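Local coordinates for protein alpha-fucosidase GH29 (Fusarium graminearum, PDB 4PSR) that hydrolyses alpha-L-fucosides as a family 29 glycoside hydrolase, probably releasing fucose alpha-1,6-linked to the innermost N-acetylglucosamine of glycoprotein glycans, at residues Glu22-Lys28 with Val373-Arg377; Val415-Leu421 with Ala484-Thr490; Ser322-Val326 with Lys357-Ile362; Gln219-Ile223 with Trp263-Val268. All blocks are in the same frame, centred on the assembly; numbering follows the deposited sequence. Where two conformers were deposited one is given.

Interaction 1: residues Glu22-Lys28 with Val373-Arg377; sequences EWYRDAK and VYDTR
K28 leaves the end of helix 22-27 with positive phi and lays its side chain along the type II turn V373-T376. Its CB rests on V373 CG1 at 3.8 Å, and CG and CD follow past the carbonyl oxygen of V373. A bend at chi2 (-48°) steers the remaining, extended part of the chain toward the carbonyl that ends the turn. CE passes close to T376 O, and NZ bonds to that oxygen at 2.8 Å, to R25 O in the last turn of its own helix, and to a water held by T376 OG1. Y299 OH is a fourth hydrogen-bonding neighbour of NZ, so the N-H groups must be shared. A long aliphatic chain with one cationic tip suits this place, since it crosses the turn before it meets carbonyls.

T376 O also accepts from R377 NH1, which comes from the opposite face of its carbonyl plane to K28 NZ. The guanidinium is gripped at its rim: NH1 and NH2 both reach D26 OD1, at 2.8 and 2.9 Å, NH2 also reaches E22 OE1 (2.8 Å), and NE holds a water shared with E22. R25 CB lies 3.4 Å above the plane, over its centre. D26 serves twice, its backbone O taking the N-H of D375 at 3.0 Å. This salt-bridge network ties the helix before the TIM barrel's first strand to the connection from its last helix into the C-terminal beta domain.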
loop_
_atom_site.group_PDB
_atom_site.type_symbol
_atom_site.label_atom_id
_atom_site.label_comp_id
_atom_site.label_asym_id
_atom_site.label_seq_id
_atom_site.Cartn_x
_atom_site.Cartn_y
_atom_site.Cartn_z
ATOM N N GLU A 22 -4.095 11.949 9.300
ATOM C CA GLU A 22 -3.301 12.838 8.462
ATOM C C GLU A 22 -1.830 12.425 8.365
ATOM O O GLU A 22 -1.266 12.496 7.255
ATOM C CB GLU A 22 -3.430 14.294 8.923
ATOM C CG GLU A 22 -4.849 14.806 8.862
ATOM C CD GLU A 22 -5.446 14.718 7.484
ATOM O OE1 GLU A 22 -4.933 15.351 6.546
ATOM O OE2 GLU A 22 -6.476 14.047 7.307
ATOM N N TRP A 23 -1.215 11.948 9.440
ATOM C CA TRP A 23 0.199 11.564 9.344
ATOM C C TRP A 23 0.398 10.428 8.325
ATOM O O TRP A 23 1.443 10.364 7.640
ATOM C CB TRP A 23 0.823 11.164 10.689
ATOM C CG TRP A 23 0.349 9.840 11.255
ATOM C CD1 TRP A 23 -0.564 9.664 12.253
ATOM C CD2 TRP A 23 0.817 8.526 10.904
ATOM N NE1 TRP A 23 -0.717 8.327 12.522
ATOM C CE2 TRP A 23 0.106 7.602 11.702
ATOM C CE3 TRP A 23 1.733 8.036 9.978
ATOM C CZ2 TRP A 23 0.296 6.232 11.604
ATOM C CZ3 TRP A 23 1.921 6.650 9.891
ATOM C CH2 TRP A 23 1.205 5.775 10.694
ATOM N N TYR A 24 -0.577 9.529 8.237
ATOM C CA TYR A 24 -0.484 8.385 7.342
ATOM C C TYR A 24 -0.691 8.817 5.899
ATOM O O TYR A 24 0.003 8.357 5.002
ATOM C CB TYR A 24 -1.471 7.298 7.793
ATOM C CG TYR A 24 -1.608 6.073 6.895
ATOM C CD1 TYR A 24 -2.617 5.992 5.964
ATOM C CD2 TYR A 24 -0.728 5.002 7.000
ATOM C CE1 TYR A 24 -2.772 4.879 5.172
ATOM C CE2 TYR A 24 -0.879 3.875 6.216
ATOM C CZ TYR A 24 -1.902 3.830 5.304
ATOM O OH TYR A 24 -2.093 2.734 4.491
ATOM N N ARG A 25 -1.606 9.744 5.664
ATOM C CA ARG A 25 -1.778 10.316 4.339
ATOM C C ARG A 25 -0.548 11.110 3.902
ATOM O O ARG A 25 -0.218 11.157 2.705
ATOM C CB ARG A 25 -3.022 11.208 4.278
ATOM C CG ARG A 25 -4.325 10.522 4.683
ATOM C CD ARG A 25 -5.523 11.443 4.575
ATOM N NE ARG A 25 -6.720 10.794 5.127
ATOM C CZ ARG A 25 -7.882 10.651 4.504
ATOM N NH1 ARG A 25 -8.097 11.113 3.287
ATOM N NH2 ARG A 25 -8.850 10.027 5.158
ATOM N N ASP A 26 0.143 11.712 4.860
ATOM C CA ASP A 26 1.335 12.479 4.545
ATOM C C ASP A 26 2.524 11.591 4.211
ATOM O O ASP A 26 3.476 12.044 3.569
ATOM C CB ASP A 26 1.736 13.333 5.753
ATOM C CG ASP A 26 0.790 14.496 6.032
ATOM O OD1 ASP A 26 -0.036 14.875 5.162
ATOM O OD2 ASP A 26 0.885 15.018 7.167
ATOM N N ALA A 27 2.515 10.367 4.719
ATOM C CA ALA A 27 3.706 9.524 4.730
ATOM C C ALA A 27 4.141 9.002 3.373
ATOM O O ALA A 27 5.338 9.007 3.089
ATOM C CB ALA A 27 3.521 8.367 5.693
ATOM N N LYS A 28 3.173 8.514 2.595
ATOM C CA LYS A 28 3.322 8.047 1.214
ATOM C C LYS A 28 4.069 6.748 0.979
ATOM O O LYS A 28 3.602 5.917 0.192
ATOM C CB LYS A 28 3.925 9.098 0.304
ATOM C CG LYS A 28 3.177 10.465 0.323
ATOM C CD LYS A 28 1.664 10.335 0.169
ATOM C CE LYS A 28 1.017 11.680 0.007
ATOM N NZ LYS A 28 -0.456 11.566 -0.033
ATOM N N VAL A 373 5.876 14.782 -3.067
ATOM C CA VAL A 373 5.405 13.482 -2.586
ATOM C C VAL A 373 4.902 13.608 -1.151
ATOM O O VAL A 373 3.689 13.542 -0.902
ATOM C CB VAL A 373 6.506 12.410 -2.739
ATOM C CG1 VAL A 373 6.004 11.049 -2.235
ATOM C CG2 VAL A 373 6.934 12.292 -4.200
ATOM N N TYR A 374 5.801 13.738 -0.186
ATOM C CA TYR A 374 5.379 13.822 1.203
ATOM C C TYR A 374 4.441 14.982 1.408
ATOM O O TYR A 374 4.606 16.055 0.813
ATOM C CB TYR A 374 6.571 14.036 2.096
ATOM C CG TYR A 374 7.665 13.000 1.968
ATOM C CD1 TYR A 374 7.471 11.672 2.334
ATOM C CD2 TYR A 374 8.940 13.382 1.581
ATOM C CE1 TYR A 374 8.524 10.748 2.269
ATOM C CE2 TYR A 374 9.983 12.493 1.495
ATOM C CZ TYR A 374 9.788 11.177 1.870
ATOM O OH TYR A 374 10.833 10.303 1.816
ATOM N N ASP A 375 3.456 14.763 2.273
ATOM C CA ASP A 375 2.565 15.834 2.725
ATOM C C ASP A 375 1.659 16.382 1.631
ATOM O O ASP A 375 0.954 17.350 1.865
ATOM C CB ASP A 375 3.361 17.015 3.348
ATOM C CG ASP A 375 4.261 16.593 4.486
ATOM O OD1 ASP A 375 4.082 15.526 5.084
ATOM O OD2 ASP A 375 5.220 17.343 4.760
ATOM N N THR A 376 1.633 15.763 0.455
ATOM C CA THR A 376 0.744 16.179 -0.631
ATOM C C THR A 376 -0.545 15.348 -0.608
ATOM O O THR A 376 -0.675 14.400 0.167
ATOM C CB THR A 376 1.388 16.027 -2.039
ATOM O OG1 THR A 376 1.565 14.632 -2.379
ATOM C CG2 THR A 376 2.719 16.771 -2.157
ATOM N N ARG A 377 -1.496 15.737 -1.432
ATOM C CA ARG A 377 -2.706 14.974 -1.647
ATOM C C ARG A 377 -2.941 14.848 -3.150
ATOM O O ARG A 377 -2.452 15.650 -3.973
ATOM C CB ARG A 377 -3.902 15.685 -1.008
ATOM C CG ARG A 377 -3.844 15.840 0.514
ATOM C CD ARG A 377 -3.927 14.482 1.203
ATOM N NE ARG A 377 -3.909 14.599 2.670
ATOM C CZ ARG A 377 -2.815 14.589 3.423
ATOM N NH1 ARG A 377 -1.600 14.451 2.912
ATOM N NH2 ARG A 377 -2.910 14.712 4.738
HETATM O O HOH W 1 -6.379 15.221 3.817
HETATM O O HOH W 2 -0.594 12.868 -2.738
#

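Interaction 2: residues Val415-Leu421 with Ala484-Thr490; sequences VLYVTVL and AYVLKLT
L416, V418 and V420 form hydrogen-bonded pairs with L489, L487 and Y485, giving six backbone bonds along an antiparallel strand pair, among them V418 N to L487 O at 2.9 Å. V415, Y417 and T419 face T490, K488 and V486 in the non-hydrogen-bonded pairs between them, where CA-H groups approach the opposing carbonyls.

The face of L416, V418, V420, Y485, L487 and L489 is wholly buried, and its side chains meet through apolar contacts. Here V418 CG2 meets L489 CD1 at 4.0 Å, and V420 CG1 meets Y485 CB at 3.8 Å. Beta-branched valines fit, because they fill space close to an extended backbone without needing polar partners. The other face is equally close in places, T419 OG1 lying against V486 CG2, but K488 and T490 on it are partly exposed. K488 runs there beside Y417, the two pointing the same way. With CG anti to the backbone N (chi1 175°) and every later torsion extended, the lysine puts its CG 3.7 Å from Y417 CE1 and 3.6 Å from V415 CG1. That same valine methyl sits 3.6 Å above the tyrosine ring plane, near its rim.

The aliphatic stem of the lysine is thus spent on apolar contacts, and its NZ is carried on to E371, whose OE2 also accepts from Y417 OH. One carboxylate oxygen therefore ties two neighbouring strands of the C-terminal sheet to a residue just after the barrel's last helix.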
loop_
_atom_site.group_PDB
_atom_site.type_symbol
_atom_site.label_atom_id
_atom_site.label_comp_id
_atom_site.label_asym_id
_atom_site.label_seq_id
_atom_site.Cartn_x
_atom_site.Cartn_y
_atom_site.Cartn_z
ATOM N N VAL A 415 -1.016 24.842 -5.227
ATOM C CA VAL A 415 0.173 24.400 -5.953
ATOM C C VAL A 415 -0.084 23.005 -6.537
ATOM O O VAL A 415 -0.487 22.075 -5.819
ATOM C CB VAL A 415 1.433 24.347 -5.076
ATOM C CG1 VAL A 415 2.583 23.750 -5.849
ATOM C CG2 VAL A 415 1.822 25.759 -4.578
ATOM N N LEU A 416 0.098 22.885 -7.845
ATOM C CA LEU A 416 0.012 21.594 -8.534
ATOM C C LEU A 416 1.407 21.176 -8.927
ATOM O O LEU A 416 2.136 21.921 -9.596
ATOM C CB LEU A 416 -0.864 21.724 -9.777
ATOM C CG LEU A 416 -1.182 20.460 -10.602
ATOM C CD1 LEU A 416 -2.062 19.455 -9.807
ATOM C CD2 LEU A 416 -1.818 20.834 -11.941
ATOM N N TYR A 417 1.795 19.970 -8.514
ATOM C CA TYR A 417 3.048 19.355 -8.928
ATOM C C TYR A 417 2.772 18.442 -10.108
ATOM O O TYR A 417 1.871 17.591 -10.048
ATOM C CB TYR A 417 3.676 18.564 -7.778
ATOM C CG TYR A 417 4.015 19.440 -6.589
ATOM C CD1 TYR A 417 5.169 20.219 -6.592
ATOM C CD2 TYR A 417 3.154 19.539 -5.503
ATOM C CE1 TYR A 417 5.464 21.041 -5.545
ATOM C CE2 TYR A 417 3.446 20.393 -4.452
ATOM C CZ TYR A 417 4.603 21.117 -4.471
ATOM O OH TYR A 417 4.891 21.982 -3.414
ATOM N N VAL A 418 3.506 18.663 -11.182
ATOM C CA VAL A 418 3.412 17.890 -12.406
ATOM C C VAL A 418 4.711 17.148 -12.569
ATOM O O VAL A 418 5.751 17.740 -12.900
ATOM C CB VAL A 418 3.197 18.789 -13.618
ATOM C CG1 VAL A 418 3.147 17.939 -14.899
ATOM C CG2 VAL A 418 1.934 19.620 -13.439
ATOM N N THR A 419 4.669 15.850 -12.314
ATOM C CA THR A 419 5.872 15.045 -12.316
ATOM C C THR A 419 5.927 14.234 -13.601
ATOM O O THR A 419 5.027 13.458 -13.886
ATOM C CB THR A 419 5.970 14.114 -11.059
ATOM O OG1 THR A 419 6.035 14.907 -9.863
ATOM C CG2 THR A 419 7.211 13.277 -11.110
ATOM N N VAL A 420 6.978 14.453 -14.391
ATOM C CA VAL A 420 7.138 13.825 -15.700
ATOM C C VAL A 420 8.145 12.685 -15.561
ATOM O O VAL A 420 9.178 12.830 -14.924
ATOM C CB VAL A 420 7.528 14.860 -16.816
ATOM C CG1 VAL A 420 8.898 15.491 -16.562
ATOM C CG2 VAL A 420 7.450 14.250 -18.213
ATOM N N LEU A 421 7.821 11.523 -16.144
ATOM C CA LEU A 421 8.542 10.288 -15.868
ATOM C C LEU A 421 9.744 10.017 -16.783
ATOM O O LEU A 421 10.229 8.883 -16.858
ATOM C CB LEU A 421 7.549 9.122 -15.869
ATOM C CG LEU A 421 6.332 9.257 -14.927
ATOM C CD1 LEU A 421 5.506 7.969 -14.852
ATOM C CD2 LEU A 421 6.723 9.674 -13.494
ATOM N N ALA A 484 12.730 10.859 -12.433
ATOM C CA ALA A 484 11.600 11.652 -12.876
ATOM C C ALA A 484 11.950 13.119 -12.580
ATOM O O ALA A 484 12.912 13.391 -11.851
ATOM C CB ALA A 484 10.313 11.226 -12.128
ATOM N N TYR A 485 11.172 14.034 -13.155
ATOM C CA TYR A 485 11.414 15.477 -13.039
ATOM C C TYR A 485 10.124 16.145 -12.615
ATOM O O TYR A 485 9.048 15.700 -12.983
ATOM C CB TYR A 485 11.941 16.063 -14.368
ATOM C CG TYR A 485 13.257 15.435 -14.764
ATOM C CD1 TYR A 485 13.290 14.273 -15.515
ATOM C CD2 TYR A 485 14.474 15.979 -14.369
ATOM C CE1 TYR A 485 14.487 13.658 -15.839
ATOM C CE2 TYR A 485 15.684 15.357 -14.703
ATOM C CZ TYR A 485 15.680 14.224 -15.457
ATOM O OH TYR A 485 16.861 13.602 -15.803
ATOM N N VAL A 486 10.233 17.202 -11.823
ATOM C CA VAL A 486 9.064 17.819 -11.225
ATOM C C VAL A 486 8.907 19.286 -11.578
ATOM O O VAL A 486 9.799 20.103 -11.302
ATOM C CB VAL A 486 9.084 17.692 -9.668
ATOM C CG1 VAL A 486 7.816 18.253 -9.052
ATOM C CG2 VAL A 486 9.279 16.254 -9.207
ATOM N N LEU A 487 7.752 19.620 -12.122
ATOM C CA LEU A 487 7.322 21.009 -12.306
ATOM C C LEU A 487 6.389 21.415 -11.172
ATOM O O LEU A 487 5.539 20.632 -10.724
ATOM C CB LEU A 487 6.610 21.182 -13.640
ATOM C CG LEU A 487 7.476 21.012 -14.888
ATOM C CD1 LEU A 487 6.644 20.753 -16.109
ATOM C CD2 LEU A 487 8.361 22.256 -15.109
ATOM N N LYS A 488 6.524 22.663 -10.728
ATOM C CA LYS A 488 5.707 23.209 -9.643
ATOM C C LYS A 488 4.949 24.394 -10.186
ATOM O O LYS A 488 5.580 25.377 -10.629
ATOM C CB LYS A 488 6.588 23.617 -8.461
ATOM C CG LYS A 488 5.874 24.305 -7.318
ATOM C CD LYS A 488 6.852 24.652 -6.211
ATOM C CE LYS A 488 6.167 25.279 -5.024
ATOM N NZ LYS A 488 7.142 25.592 -3.953
ATOM N N LEU A 489 3.629 24.321 -10.176
ATOM C CA LEU A 489 2.760 25.366 -10.734
ATOM C C LEU A 489 2.008 26.021 -9.596
ATOM O O LEU A 489 1.248 25.382 -8.896
ATOM C CB LEU A 489 1.766 24.786 -11.745
ATOM C CG LEU A 489 2.239 24.428 -13.165
ATOM C CD1 LEU A 489 3.300 23.362 -13.138
ATOM C CD2 LEU A 489 1.089 23.946 -13.998
ATOM N N THR A 490 2.241 27.313 -9.389
ATOM C CA THR A 490 1.596 28.049 -8.308
ATOM C C THR A 490 0.505 28.944 -8.859
ATOM O O THR A 490 0.726 29.691 -9.825
ATOM C CB THR A 490 2.616 28.880 -7.534
ATOM O OG1 THR A 490 3.660 28.044 -7.007
ATOM C CG2 THR A 490 1.927 29.629 -6.386
#

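Interaction 3: residues Ser322-Val326 with Lys357-Ile362; sequences SKAMV and KVLNDI
S322 and D361 point at each other across helix segments 322-326 and 357-362, whose axes approach to 9.3 Å at a crossing angle of -50°. In one of its two conformers S322 OG donates to D361 OD2 at 2.6 Å and uses the anti lone pair of that oxygen. K357 reaches the same oxygen from one turn earlier in its own helix, taking the syn lone pair with NZ at 2.9 Å. A water bridges S322 OG and K357 NZ. The small serine suits the spot where the helices come nearest, its CA only 4.9 Å from that of V358.

Deeper in, the orientations change from polar ends meeting to hydrocarbon branches passing. V326 and I362 slide by one another in opposite directions, V326 CG2 lying 4.0 Å from I362 CG1. I362 CG1 stands anti to its carbonyl carbon (chi1 -64°), and the outstretched CD1 touches M325 CB at 3.9 Å. M325 and V358 cross at a slant, CG of M325 meeting CG1 of V358 at 4.0 Å, before the thioether bends away. M325 and I362 also rest on L341 of barrel strand 337-343.

Chemically the contact is split: apolar packing next to the barrel and, at the outer end, a carboxylate oxygen held by a lysine and, in that conformer, a hydroxyl, which would probably stabilise its negative charge.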
loop_
_atom_site.group_PDB
_atom_site.type_symbol
_atom_site.label_atom_id
_atom_site.label_comp_id
_atom_site.label_asym_id
_atom_site.label_seq_id
_atom_site.Cartn_x
_atom_site.Cartn_y
_atom_site.Cartn_z
ATOM N N SER A 322 15.147 0.413 -9.997
ATOM C CA SER A 322 14.895 1.641 -9.236
ATOM C C SER A 322 13.820 2.485 -9.917
ATOM O O SER A 322 12.917 2.986 -9.271
ATOM C CB SER A 322 16.208 2.422 -9.099
ATOM O OG SER A 322 17.173 1.621 -8.448
ATOM N N LYS A 323 13.928 2.642 -11.228
ATOM C CA LYS A 323 12.997 3.436 -12.003
ATOM C C LYS A 323 11.582 2.927 -11.832
ATOM O O LYS A 323 10.674 3.723 -11.575
ATOM C CB LYS A 323 13.408 3.471 -13.484
ATOM C CG LYS A 323 12.452 4.268 -14.377
ATOM C CD LYS A 323 12.853 4.192 -15.856
ATOM C CE LYS A 323 14.185 4.860 -16.116
ATOM N NZ LYS A 323 14.176 6.295 -15.742
ATOM N N ALA A 324 11.385 1.617 -11.948
ATOM C CA ALA A 324 10.066 1.037 -11.791
ATOM C C ALA A 324 9.507 1.305 -10.393
ATOM O O ALA A 324 8.315 1.565 -10.240
ATOM C CB ALA A 324 10.114 -0.479 -12.048
ATOM N N MET A 325 10.355 1.199 -9.371
ATOM C CA MET A 325 9.880 1.451 -8.017
ATOM C C MET A 325 9.465 2.895 -7.804
ATOM O O MET A 325 8.428 3.151 -7.182
ATOM C CB MET A 325 10.910 1.005 -6.982
ATOM C CG MET A 325 11.241 -0.491 -7.000
ATOM S SD MET A 325 9.872 -1.582 -6.612
ATOM C CE MET A 325 9.309 -1.919 -8.262
ATOM N N VAL A 326 10.267 3.826 -8.326
ATOM C CA VAL A 326 9.942 5.237 -8.181
ATOM C C VAL A 326 8.698 5.605 -8.992
ATOM O O VAL A 326 7.814 6.307 -8.483
ATOM C CB VAL A 326 11.138 6.116 -8.563
ATOM C CG1 VAL A 326 10.746 7.582 -8.730
ATOM C CG2 VAL A 326 12.239 5.969 -7.489
ATOM N N LYS A 357 20.956 -1.074 -3.413
ATOM C CA LYS A 357 21.036 -0.072 -4.480
ATOM C C LYS A 357 19.662 0.511 -4.855
ATOM O O LYS A 357 19.523 1.720 -5.026
ATOM C CB LYS A 357 21.738 -0.663 -5.699
ATOM C CG LYS A 357 21.619 0.137 -6.989
ATOM C CD LYS A 357 22.339 1.486 -6.954
ATOM C CE LYS A 357 22.596 1.997 -8.377
ATOM N NZ LYS A 357 21.518 1.585 -9.341
ATOM N N VAL A 358 18.643 -0.336 -4.976
ATOM C CA VAL A 358 17.305 0.168 -5.240
ATOM C C VAL A 358 16.845 1.110 -4.122
ATOM O O VAL A 358 16.323 2.183 -4.402
ATOM C CB VAL A 358 16.320 -1.005 -5.434
ATOM C CG1 VAL A 358 14.900 -0.519 -5.486
ATOM C CG2 VAL A 358 16.682 -1.754 -6.726
ATOM N N LEU A 359 17.021 0.712 -2.861
ATOM C CA LEU A 359 16.587 1.554 -1.758
ATOM C C LEU A 359 17.350 2.878 -1.753
ATOM O O LEU A 359 16.763 3.923 -1.533
ATOM C CB LEU A 359 16.802 0.841 -0.411
ATOM C CG LEU A 359 15.835 -0.319 -0.190
ATOM C CD1 LEU A 359 16.310 -1.182 0.943
ATOM C CD2 LEU A 359 14.457 0.187 0.106
ATOM N N ASN A 360 18.671 2.831 -1.994
ATOM C CA ASN A 360 19.478 4.053 -2.079
ATOM C C ASN A 360 18.946 4.993 -3.174
ATOM O O ASN A 360 18.834 6.220 -2.980
ATOM C CB ASN A 360 20.928 3.723 -2.412
ATOM C CG ASN A 360 21.694 3.034 -1.307
ATOM O OD1 ASN A 360 21.306 2.979 -0.141
ATOM N ND2 ASN A 360 22.837 2.505 -1.687
ATOM N N ASP A 361 18.598 4.427 -4.325
ATOM C CA ASP A 361 18.091 5.204 -5.454
ATOM C C ASP A 361 16.714 5.822 -5.175
ATOM O O ASP A 361 16.440 6.956 -5.555
ATOM C CB ASP A 361 17.963 4.360 -6.736
ATOM C CG ASP A 361 19.298 3.981 -7.353
ATOM O OD1 ASP A 361 20.318 4.608 -6.989
ATOM O OD2 ASP A 361 19.306 3.065 -8.217
ATOM N N ILE A 362 15.813 5.069 -4.535
ATOM C CA ILE A 362 14.544 5.674 -4.107
ATOM C C ILE A 362 14.803 6.848 -3.152
ATOM O O ILE A 362 14.168 7.891 -3.258
ATOM C CB ILE A 362 13.614 4.602 -3.451
ATOM C CG1 ILE A 362 13.230 3.534 -4.472
ATOM C CG2 ILE A 362 12.381 5.279 -2.858
ATOM C CD1 ILE A 362 12.633 2.294 -3.783
HETATM O O HOH W 3 19.276 -0.226 -9.372
#

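Interaction 4: residues Gln219-Ile223 with Trp263-Val268; sequences QPDII and WGKEVV
I222 and V268 pair in parallel register, their CA atoms 4.6 Å apart, where two barrel strands begin side by side. The bonds straddle the pair: V268 N donates to D221 O at 2.9 Å, and V268 O takes the N-H of I223 at the same length. Ahead of the strands each segment leaves a helix through a residue of positive phi, Q219 in one and G264, which closes a Schellman motif, in the other. Together with helix 246-263 the two strands make one beta-alpha-beta crossover of the TIM barrel, strand 222-225 lying next to strand 268-272.

Outside the paired residues, W263 turns one face of its indole to Q219. Q219 CB stands 3.8 Å from the six-membered ring's centroid, 8° off the normal, a CH-pi contact. Beyond it the glutamine chain runs extended along the ring, and its amide stacks 14° from coplanar. The broad indole suits a flexible chain that offers both CH groups and a flat amide. K265, bent at chi2 and chi3, folds back so that NZ makes a hydrogen bond to Q219 O at 2.7 Å and a salt bridge to D221 OD1 at 2.9 Å, the latter from above the carboxylate plane. A water links D221 OD1 to E266 O, while OD2 accepts from the backbone of L166 on the preceding barrel strand.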
loop_
_atom_site.group_PDB
_atom_site.type_symbol
_atom_site.label_atom_id
_atom_site.label_comp_id
_atom_site.label_asym_id
_atom_site.label_seq_id
_atom_site.Cartn_x
_atom_site.Cartn_y
_atom_site.Cartn_z
ATOM N N GLN A 219 3.640 -1.687 20.464
ATOM C CA GLN A 219 2.849 -0.484 20.201
ATOM C C GLN A 219 2.910 0.024 18.742
ATOM O O GLN A 219 3.268 1.187 18.475
ATOM C CB GLN A 219 3.186 0.646 21.193
ATOM C CG GLN A 219 3.027 0.221 22.660
ATOM C CD GLN A 219 3.222 1.371 23.655
ATOM O OE1 GLN A 219 3.505 2.512 23.268
ATOM N NE2 GLN A 219 3.103 1.059 24.953
ATOM N N PRO A 220 2.525 -0.834 17.795
ATOM C CA PRO A 220 2.613 -0.437 16.378
ATOM C C PRO A 220 1.699 0.722 15.993
ATOM O O PRO A 220 0.570 0.827 16.500
ATOM C CB PRO A 220 2.173 -1.702 15.637
ATOM C CG PRO A 220 1.263 -2.398 16.617
ATOM C CD PRO A 220 1.823 -2.120 17.970
ATOM N N ASP A 221 2.197 1.570 15.104
ATOM C CA ASP A 221 1.412 2.632 14.507
ATOM C C ASP A 221 0.464 2.116 13.427
ATOM O O ASP A 221 -0.585 2.721 13.205
ATOM C CB ASP A 221 2.359 3.677 13.951
ATOM C CG ASP A 221 3.227 4.263 15.033
ATOM O OD1 ASP A 221 2.659 4.923 15.941
ATOM O OD2 ASP A 221 4.458 4.040 15.021
ATOM N N ILE A 222 0.864 1.042 12.767
ATOM C CA ILE A 222 0.049 0.387 11.754
ATOM C C ILE A 222 0.104 -1.103 11.976
ATOM O O ILE A 222 1.189 -1.670 12.155
ATOM C CB ILE A 222 0.568 0.644 10.308
ATOM C CG1 ILE A 222 0.650 2.150 9.967
ATOM C CG2 ILE A 222 -0.318 -0.101 9.280
ATOM C CD1 ILE A 222 1.638 2.468 8.824
ATOM N N ILE A 223 -1.057 -1.756 12.028
ATOM C CA ILE A 223 -1.114 -3.224 11.968
ATOM C C ILE A 223 -1.697 -3.620 10.613
ATOM O O ILE A 223 -2.887 -3.339 10.320
ATOM C CB ILE A 223 -1.929 -3.854 13.119
ATOM C CG1 ILE A 223 -1.269 -3.503 14.459
ATOM C CG2 ILE A 223 -2.020 -5.369 12.937
ATOM C CD1 ILE A 223 -2.043 -4.033 15.678
ATOM N N TRP A 263 -2.492 5.300 24.299
ATOM C CA TRP A 263 -1.120 5.670 23.980
ATOM C C TRP A 263 -1.005 7.130 23.506
ATOM O O TRP A 263 0.096 7.649 23.388
ATOM C CB TRP A 263 -0.581 4.771 22.861
ATOM C CG TRP A 263 -0.571 3.311 23.126
ATOM C CD1 TRP A 263 -0.533 2.670 24.334
ATOM C CD2 TRP A 263 -0.567 2.297 22.127
ATOM N NE1 TRP A 263 -0.518 1.295 24.131
ATOM C CE2 TRP A 263 -0.541 1.050 22.783
ATOM C CE3 TRP A 263 -0.598 2.325 20.735
ATOM C CZ2 TRP A 263 -0.542 -0.155 22.078
ATOM C CZ3 TRP A 263 -0.596 1.117 20.044
ATOM C CH2 TRP A 263 -0.572 -0.086 20.718
ATOM N N GLY A 264 -2.127 7.765 23.179
ATOM C CA GLY A 264 -2.122 9.099 22.599
ATOM C C GLY A 264 -1.656 9.146 21.155
ATOM O O GLY A 264 -1.031 10.114 20.736
ATOM N N LYS A 265 -1.965 8.085 20.420
ATOM C CA LYS A 265 -1.507 7.891 19.045
ATOM C C LYS A 265 -2.700 7.654 18.147
ATOM O O LYS A 265 -3.691 7.068 18.569
ATOM C CB LYS A 265 -0.633 6.633 18.925
ATOM C CG LYS A 265 0.604 6.652 19.754
ATOM C CD LYS A 265 1.750 5.951 19.067
ATOM C CE LYS A 265 1.592 4.443 19.043
ATOM N NZ LYS A 265 2.864 3.838 18.578
ATOM N N GLU A 266 -2.588 8.074 16.902
ATOM C CA GLU A 266 -3.553 7.763 15.860
ATOM C C GLU A 266 -3.052 6.539 15.117
ATOM O O GLU A 266 -2.074 6.614 14.380
ATOM C CB GLU A 266 -3.702 8.924 14.891
ATOM C CG GLU A 266 -4.251 10.186 15.514
ATOM C CD GLU A 266 -4.104 11.335 14.571
ATOM O OE1 GLU A 266 -5.120 11.840 14.054
ATOM O OE2 GLU A 266 -2.941 11.710 14.302
ATOM N N VAL A 267 -3.711 5.410 15.332
ATOM C CA VAL A 267 -3.254 4.134 14.793
ATOM C C VAL A 267 -4.047 3.763 13.565
ATOM O O VAL A 267 -5.148 4.276 13.316
ATOM C CB VAL A 267 -3.287 2.985 15.838
ATOM C CG1 VAL A 267 -2.423 3.372 17.027
ATOM C CG2 VAL A 267 -4.737 2.618 16.271
ATOM N N VAL A 268 -3.474 2.864 12.778
ATOM C CA VAL A 268 -4.066 2.419 11.518
ATOM C C VAL A 268 -4.067 0.913 11.450
ATOM O O VAL A 268 -3.099 0.263 11.850
ATOM C CB VAL A 268 -3.240 2.940 10.329
ATOM C CG1 VAL A 268 -3.754 2.432 8.985
ATOM C CG2 VAL A 268 -3.210 4.458 10.347
HETATM O O HOH W 4 0.718 6.751 15.246
#

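How the interactions relate
Interactions 3 and 4 lie within the barrel, interaction 1 joins it to the connection toward the beta domain, and interaction 2 lies in that domain. Interactions 1 and 4, with centres about 16 Å apart, touch directly: W23 NE1 lies 2.9 Å from E266 O, a probable hydrogen bond, and W23 CH2 packs 3.7 Å from I222 CG1. Interaction 2 comes within about 4 Å of interaction 1 and 5 Å of interaction 3 (nearest atoms), and L421 leans on L330, further along the helix of S322. The bound L-fucose stays about 13 Å from the side chains of M325 and I222, yet D226 and K272, which neighbour the sugar, lie just beyond or at the ends of the strands begun in interaction 4.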